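Local coordinates for MIX1 (Leishmania major, PDB 3HA4), which is of unknown biochemical function but forms homodimers and probably acts as a membrane-anchored scaffold of TPR-like helical hairpins that mediates protein-protein interactions, at residues Arg31-Arg45 and Tyr64-Val78. Sequence-based numbering, arbitrary orientation.
Sequences RPPWPLLHQRVVLLR and YYPADWLIPLELTQV
With chi1 of Trp-34 at -180°, CG lies opposite the backbone N and the indole swings across to Asp-68, whose own chi1 of -176° turns its carboxylate to meet it. Trp-34 NE1 donates to Asp-68 OD2 over 2.9 Å, in the indole plane but from above the carboxylate, the two planes being perpendicular. Ile-71 N reaches Asp-68 OD2 from the opposite face (3.0 Å), and Leu-70 N bonds weakly to Asp-68 OD1, so the acid that caps helix 70-81 also holds the tryptophan. The indole's five-membered ring points its edge at the face of Tyr-65 in a T-shaped pair, centroids 5.0 Å apart, while Trp-34 CB sits over that ring. Tyr-65 OH donates in the carbonyl plane to Pro-32 O (2.6 Å) and accepts from Arg-31 NH1 (2.9 Å); a water joins it to Trp-34 N. Arg-31 CB lies over the face of Tyr-64, whose hydroxyl bonds to Asp-28. Farther along, Ile-71 enters as a knob among Trp-34, Leu-37, His-38 and Val-41, and Val-41 CG1 touches Leu-75 CD1 at 3.5 Å. A second water bridges His-38 NE2 and Glu-74 OE1. Helices 34-42 and 70-78 run nearly parallel (11°), their axes approaching to 9.9 Å, side by side in the TPR-like fold. Polar bonds thus tie the two helix starts together, and apolar packing beyond them lies beside the water-bridged pair.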
loop_
_atom_site.group_PDB
_atom_site.type_symbol
_atom_site.label_atom_id
_atom_site.label_comp_id
_atom_site.label_asym_id
_atom_site.label_seq_id
_atom_site.Cartn_x
_atom_site.Cartn_y
_atom_site.Cartn_z
ATOM N N ARG A 31 -13.537 -6.231 15.970
ATOM C CA ARG A 31 -12.349 -5.948 15.214
ATOM C C ARG A 31 -12.533 -6.103 13.713
ATOM O O ARG A 31 -12.914 -7.139 13.252
ATOM C CB ARG A 31 -11.224 -6.830 15.715
ATOM C CG ARG A 31 -10.210 -7.138 14.712
ATOM C CD ARG A 31 -9.072 -7.884 15.222
ATOM N NE ARG A 31 -9.313 -9.302 15.188
ATOM C CZ ARG A 31 -9.048 -10.092 14.168
ATOM N NH1 ARG A 31 -8.533 -9.640 13.069
ATOM N NH2 ARG A 31 -9.319 -11.349 14.250
ATOM N N PRO A 32 -12.220 -5.063 12.956
ATOM C CA PRO A 32 -12.306 -5.138 11.496
ATOM C C PRO A 32 -11.234 -6.091 11.025
ATOM O O PRO A 32 -10.098 -5.989 11.478
ATOM C CB PRO A 32 -11.953 -3.711 11.037
ATOM C CG PRO A 32 -11.988 -2.861 12.290
ATOM C CD PRO A 32 -11.658 -3.784 13.421
ATOM N N PRO A 33 -11.578 -7.028 10.143
ATOM C CA PRO A 33 -10.454 -7.826 9.645
ATOM C C PRO A 33 -9.493 -6.919 8.871
ATOM O O PRO A 33 -9.935 -5.978 8.205
ATOM C CB PRO A 33 -11.122 -8.856 8.720
ATOM C CG PRO A 33 -12.595 -8.798 9.069
ATOM C CD PRO A 33 -12.868 -7.420 9.560
ATOM N N TRP A 34 -8.198 -7.207 8.963
ATOM C CA TRP A 34 -7.165 -6.394 8.325
ATOM C C TRP A 34 -7.343 -6.226 6.796
ATOM O O TRP A 34 -7.160 -5.127 6.268
ATOM C CB TRP A 34 -5.768 -6.926 8.698
ATOM C CG TRP A 34 -4.624 -6.154 8.098
ATOM C CD1 TRP A 34 -4.002 -5.057 8.627
ATOM C CD2 TRP A 34 -3.983 -6.412 6.839
ATOM N NE1 TRP A 34 -3.013 -4.620 7.781
ATOM C CE2 TRP A 34 -2.974 -5.434 6.679
ATOM C CE3 TRP A 34 -4.159 -7.377 5.838
ATOM C CZ2 TRP A 34 -2.142 -5.391 5.554
ATOM C CZ3 TRP A 34 -3.331 -7.335 4.719
ATOM C CH2 TRP A 34 -2.336 -6.347 4.588
ATOM N N PRO A 35 -7.717 -7.256 6.087
ATOM C CA PRO A 35 -7.819 -7.088 4.667
ATOM C C PRO A 35 -8.938 -6.214 4.229
ATOM O O PRO A 35 -8.784 -5.581 3.260
ATOM C CB PRO A 35 -7.994 -8.505 4.190
ATOM C CG PRO A 35 -7.371 -9.263 5.156
ATOM C CD PRO A 35 -7.707 -8.674 6.408
ATOM N N LEU A 36 -10.039 -6.157 4.937
ATOM C CA LEU A 36 -11.098 -5.247 4.567
ATOM C C LEU A 36 -10.768 -3.812 4.941
ATOM O O LEU A 36 -11.149 -2.898 4.276
ATOM C CB LEU A 36 -12.425 -5.704 5.154
ATOM C CG LEU A 36 -13.548 -4.678 5.157
ATOM C CD1 LEU A 36 -14.301 -4.555 3.883
ATOM C CD2 LEU A 36 -14.458 -4.818 6.287
ATOM N N LEU A 37 -10.031 -3.663 6.023
ATOM C CA LEU A 37 -9.504 -2.409 6.490
ATOM C C LEU A 37 -8.484 -1.841 5.547
ATOM O O LEU A 37 -8.477 -0.683 5.266
ATOM C CB LEU A 37 -8.911 -2.597 7.870
ATOM C CG LEU A 37 -8.411 -1.380 8.612
ATOM C CD1 LEU A 37 -9.436 -0.346 8.716
ATOM C CD2 LEU A 37 -7.859 -1.711 9.927
ATOM N N HIS A 38 -7.622 -2.684 5.038
ATOM C CA HIS A 38 -6.685 -2.268 4.051
ATOM C C HIS A 38 -7.409 -1.857 2.794
ATOM O O HIS A 38 -7.096 -0.884 2.198
ATOM C CB HIS A 38 -5.693 -3.370 3.776
ATOM C CG HIS A 38 -4.811 -3.101 2.610
ATOM N ND1 HIS A 38 -5.178 -3.393 1.326
ATOM C CD2 HIS A 38 -3.581 -2.564 2.531
ATOM C CE1 HIS A 38 -4.213 -3.048 0.507
ATOM N NE2 HIS A 38 -3.233 -2.544 1.213
ATOM N N GLN A 39 -8.400 -2.615 2.414
ATOM C CA GLN A 39 -9.240 -2.309 1.264
ATOM C C GLN A 39 -10.008 -0.982 1.412
ATOM O O GLN A 39 -10.165 -0.231 0.445
ATOM C CB GLN A 39 -10.186 -3.471 0.976
ATOM C CG GLN A 39 -11.067 -3.289 -0.243
ATOM C CD GLN A 39 -12.034 -4.451 -0.423
ATOM O OE1 GLN A 39 -12.035 -5.127 -1.451
ATOM N NE2 GLN A 39 -12.847 -4.700 0.595
ATOM N N ARG A 40 -10.425 -0.659 2.613
ATOM C CA ARG A 40 -11.132 0.561 2.862
ATOM C C ARG A 40 -10.235 1.759 2.798
ATOM O O ARG A 40 -10.608 2.811 2.374
ATOM C CB ARG A 40 -11.769 0.476 4.217
ATOM C CG ARG A 40 -13.163 0.114 4.154
ATOM C CD ARG A 40 -13.741 -0.374 5.407
ATOM N NE ARG A 40 -14.935 -1.114 5.080
ATOM C CZ ARG A 40 -15.861 -1.494 5.941
ATOM N NH1 ARG A 40 -15.742 -1.211 7.211
ATOM N NH2 ARG A 40 -16.907 -2.157 5.529
ATOM N N VAL A 41 -9.020 1.569 3.230
ATOM C CA VAL A 41 -8.046 2.626 3.269
ATOM C C VAL A 41 -7.522 2.929 1.888
ATOM O O VAL A 41 -7.173 4.029 1.584
ATOM C CB VAL A 41 -6.893 2.256 4.190
ATOM C CG1 VAL A 41 -5.732 3.130 3.965
ATOM C CG2 VAL A 41 -7.313 2.320 5.599
ATOM N N VAL A 42 -7.505 1.923 1.048
ATOM C CA VAL A 42 -7.014 2.065 -0.290
ATOM C C VAL A 42 -7.960 2.779 -1.230
ATOM O O VAL A 42 -7.545 3.263 -2.235
ATOM C CB VAL A 42 -6.623 0.737 -0.868
ATOM C CG1 VAL A 42 -6.412 0.859 -2.274
ATOM C CG2 VAL A 42 -5.421 0.248 -0.242
ATOM N N LEU A 43 -9.214 2.830 -0.867
ATOM C CA LEU A 43 -10.242 3.496 -1.603
ATOM C C LEU A 43 -10.092 4.978 -1.449
ATOM O O LEU A 43 -10.552 5.726 -2.246
ATOM C CB LEU A 43 -11.562 3.104 -0.999
ATOM C CG LEU A 43 -12.759 2.442 -1.635
ATOM C CD1 LEU A 43 -12.521 1.692 -2.859
ATOM C CD2 LEU A 43 -13.341 1.609 -0.614
ATOM N N LEU A 44 -9.437 5.402 -0.399
ATOM C CA LEU A 44 -9.386 6.796 -0.081
ATOM C C LEU A 44 -8.632 7.636 -1.070
ATOM O O LEU A 44 -9.053 8.702 -1.383
ATOM C CB LEU A 44 -8.809 7.012 1.301
ATOM C CG LEU A 44 -9.649 6.654 2.491
ATOM C CD1 LEU A 44 -8.790 6.633 3.672
ATOM C CD2 LEU A 44 -10.642 7.655 2.633
ATOM N N ARG A 45 -7.504 7.167 -1.545
ATOM C CA ARG A 45 -6.697 7.965 -2.430
ATOM C C ARG A 45 -7.334 8.196 -3.766
ATOM O O ARG A 45 -6.914 9.037 -4.513
ATOM C CB ARG A 45 -5.343 7.329 -2.628
ATOM C CG ARG A 45 -4.201 8.286 -2.496
ATOM C CD ARG A 45 -2.984 7.550 -2.103
ATOM N NE ARG A 45 -2.265 7.002 -3.237
ATOM C CZ ARG A 45 -1.799 5.769 -3.301
ATOM N NH1 ARG A 45 -1.967 4.918 -2.313
ATOM N NH2 ARG A 45 -1.171 5.390 -4.377
ATOM N N TYR A 64 -5.676 -2.427 16.679
ATOM C CA TYR A 64 -5.732 -3.833 16.296
ATOM C C TYR A 64 -4.476 -4.328 15.577
ATOM O O TYR A 64 -4.160 -5.519 15.624
ATOM C CB TYR A 64 -6.974 -4.087 15.428
ATOM C CG TYR A 64 -8.276 -3.933 16.188
ATOM C CD1 TYR A 64 -8.613 -4.817 17.210
ATOM C CD2 TYR A 64 -9.154 -2.907 15.894
ATOM C CE1 TYR A 64 -9.800 -4.679 17.913
ATOM C CE2 TYR A 64 -10.345 -2.759 16.582
ATOM C CZ TYR A 64 -10.659 -3.648 17.591
ATOM O OH TYR A 64 -11.829 -3.504 18.277
ATOM N N TYR A 65 -3.767 -3.415 14.915
ATOM C CA TYR A 65 -2.615 -3.796 14.105
ATOM C C TYR A 65 -1.428 -2.826 14.249
ATOM O O TYR A 65 -0.933 -2.298 13.262
ATOM C CB TYR A 65 -3.042 -3.930 12.635
ATOM C CG TYR A 65 -4.301 -4.725 12.461
ATOM C CD1 TYR A 65 -4.290 -6.102 12.584
ATOM C CD2 TYR A 65 -5.523 -4.099 12.202
ATOM C CE1 TYR A 65 -5.452 -6.855 12.439
ATOM C CE2 TYR A 65 -6.706 -4.848 12.055
ATOM C CZ TYR A 65 -6.655 -6.227 12.180
ATOM O OH TYR A 65 -7.786 -6.996 12.049
ATOM N N PRO A 66 -0.954 -2.623 15.487
ATOM C CA PRO A 66 0.128 -1.666 15.768
ATOM C C PRO A 66 1.457 -2.080 15.128
ATOM O O PRO A 66 2.379 -1.260 15.067
ATOM C CB PRO A 66 0.292 -1.731 17.290
ATOM C CG PRO A 66 -0.316 -3.054 17.709
ATOM C CD PRO A 66 -1.205 -3.559 16.598
ATOM N N ALA A 67 1.552 -3.328 14.682
ATOM C CA ALA A 67 2.772 -3.831 14.051
ATOM C C ALA A 67 2.757 -3.768 12.532
ATOM O O ALA A 67 3.773 -4.053 11.901
ATOM C CB ALA A 67 3.079 -5.249 14.503
ATOM N N ASP A 68 1.624 -3.394 11.944
ATOM C CA ASP A 68 1.513 -3.328 10.485
ATOM C C ASP A 68 2.173 -2.082 9.880
ATOM O O ASP A 68 2.115 -0.986 10.458
ATOM C CB ASP A 68 0.050 -3.370 10.049
ATOM C CG ASP A 68 -0.104 -3.402 8.533
ATOM O OD1 ASP A 68 0.628 -4.187 7.878
ATOM O OD2 ASP A 68 -0.944 -2.639 8.001
ATOM N N TRP A 69 2.774 -2.249 8.704
ATOM C CA TRP A 69 3.414 -1.121 8.002
ATOM C C TRP A 69 2.642 -0.764 6.732
ATOM O O TRP A 69 2.716 0.367 6.251
ATOM C CB TRP A 69 4.892 -1.434 7.653
ATOM C CG TRP A 69 5.010 -2.676 6.848
ATOM C CD1 TRP A 69 5.079 -3.948 7.322
ATOM C CD2 TRP A 69 4.992 -2.779 5.421
ATOM N NE1 TRP A 69 5.123 -4.839 6.278
ATOM C CE2 TRP A 69 5.074 -4.145 5.100
ATOM C CE3 TRP A 69 4.931 -1.849 4.385
ATOM C CZ2 TRP A 69 5.106 -4.603 3.788
ATOM C CZ3 TRP A 69 4.955 -2.306 3.084
ATOM C CH2 TRP A 69 5.047 -3.670 2.797
ATOM N N LEU A 70 1.912 -1.735 6.190
ATOM C CA LEU A 70 1.236 -1.569 4.908
ATOM C C LEU A 70 0.183 -0.467 4.953
ATOM O O LEU A 70 0.158 0.432 4.111
ATOM C CB LEU A 70 0.603 -2.887 4.456
ATOM C CG LEU A 70 0.106 -2.939 3.010
ATOM C CD1 LEU A 70 1.066 -2.212 2.068
ATOM C CD2 LEU A 70 -0.089 -4.377 2.560
ATOM N N ILE A 71 -0.686 -0.531 5.949
ATOM C CA ILE A 71 -1.718 0.476 6.071
ATOM C C ILE A 71 -1.118 1.860 6.345
ATOM O O ILE A 71 -1.510 2.837 5.707
ATOM C CB ILE A 71 -2.795 0.054 7.091
ATOM C CG1 ILE A 71 -3.627 -1.083 6.485
ATOM C CG2 ILE A 71 -3.673 1.251 7.486
ATOM C CD1 ILE A 71 -4.759 -1.592 7.357
ATOM N N PRO A 72 -0.148 1.949 7.276
ATOM C CA PRO A 72 0.538 3.236 7.489
ATOM C C PRO A 72 1.213 3.781 6.230
ATOM O O PRO A 72 1.217 4.993 6.011
ATOM C CB PRO A 72 1.571 2.904 8.562
ATOM C CG PRO A 72 0.911 1.807 9.347
ATOM C CD PRO A 72 0.197 0.969 8.320
ATOM N N LEU A 73 1.771 2.894 5.416
ATOM C CA LEU A 73 2.323 3.290 4.132
ATOM C C LEU A 73 1.230 3.927 3.256
ATOM O O LEU A 73 1.416 5.000 2.680
ATOM C CB LEU A 73 2.933 2.073 3.432
ATOM C CG LEU A 73 3.616 2.277 2.081
ATOM C CD1 LEU A 73 4.892 3.059 2.273
ATOM C CD2 LEU A 73 3.892 0.938 1.426
ATOM N N GLU A 74 0.080 3.268 3.177
ATOM C CA GLU A 74 -1.044 3.767 2.384
ATOM C C GLU A 74 -1.576 5.106 2.922
ATOM O O GLU A 74 -1.807 6.049 2.158
ATOM C CB GLU A 74 -2.145 2.718 2.333
ATOM C CG GLU A 74 -2.956 2.751 1.068
ATOM C CD GLU A 74 -2.097 2.527 -0.159
ATOM O OE1 GLU A 74 -1.793 1.355 -0.504
ATOM O OE2 GLU A 74 -1.727 3.543 -0.778
ATOM N N LEU A 75 -1.752 5.191 4.237
ATOM C CA LEU A 75 -2.111 6.448 4.877
ATOM C C LEU A 75 -1.102 7.570 4.600
ATOM O O LEU A 75 -1.487 8.733 4.429
ATOM C CB LEU A 75 -2.268 6.240 6.384
ATOM C CG LEU A 75 -3.665 6.017 6.964
ATOM C CD1 LEU A 75 -4.718 5.886 5.884
ATOM C CD2 LEU A 75 -3.651 4.812 7.862
ATOM N N THR A 76 0.188 7.227 4.561
ATOM C CA THR A 76 1.208 8.214 4.235
ATOM C C THR A 76 0.940 8.825 2.862
ATOM O O THR A 76 1.027 10.039 2.697
ATOM C CB THR A 76 2.627 7.623 4.253
ATOM O OG1 THR A 76 2.934 7.162 5.568
ATOM C CG2 THR A 76 3.640 8.678 3.860
ATOM N N GLN A 77 0.615 7.983 1.881
ATOM C CA GLN A 77 0.212 8.488 0.560
ATOM C C GLN A 77 -1.037 9.374 0.655
ATOM O O GLN A 77 -1.125 10.393 -0.031
ATOM C CB GLN A 77 -0.026 7.349 -0.450
ATOM C CG GLN A 77 1.080 6.301 -0.526
ATOM C CD GLN A 77 2.481 6.893 -0.381
ATOM O OE1 GLN A 77 2.825 7.905 -1.000
ATOM N NE2 GLN A 77 3.290 6.259 0.448
ATOM N N VAL A 78 -2.001 8.992 1.497
ATOM C CA VAL A 78 -3.150 9.868 1.750
ATOM C C VAL A 78 -2.702 11.228 2.304
ATOM O O VAL A 78 -3.098 12.264 1.788
ATOM C CB VAL A 78 -4.240 9.214 2.645
ATOM C CG1 VAL A 78 -5.340 10.207 2.974
ATOM C CG2 VAL A 78 -4.835 7.998 1.958
HETATM O O HOH W 1 -7.742 -9.385 10.244
HETATM O O HOH W 2 -1.451 -1.364 -0.436
#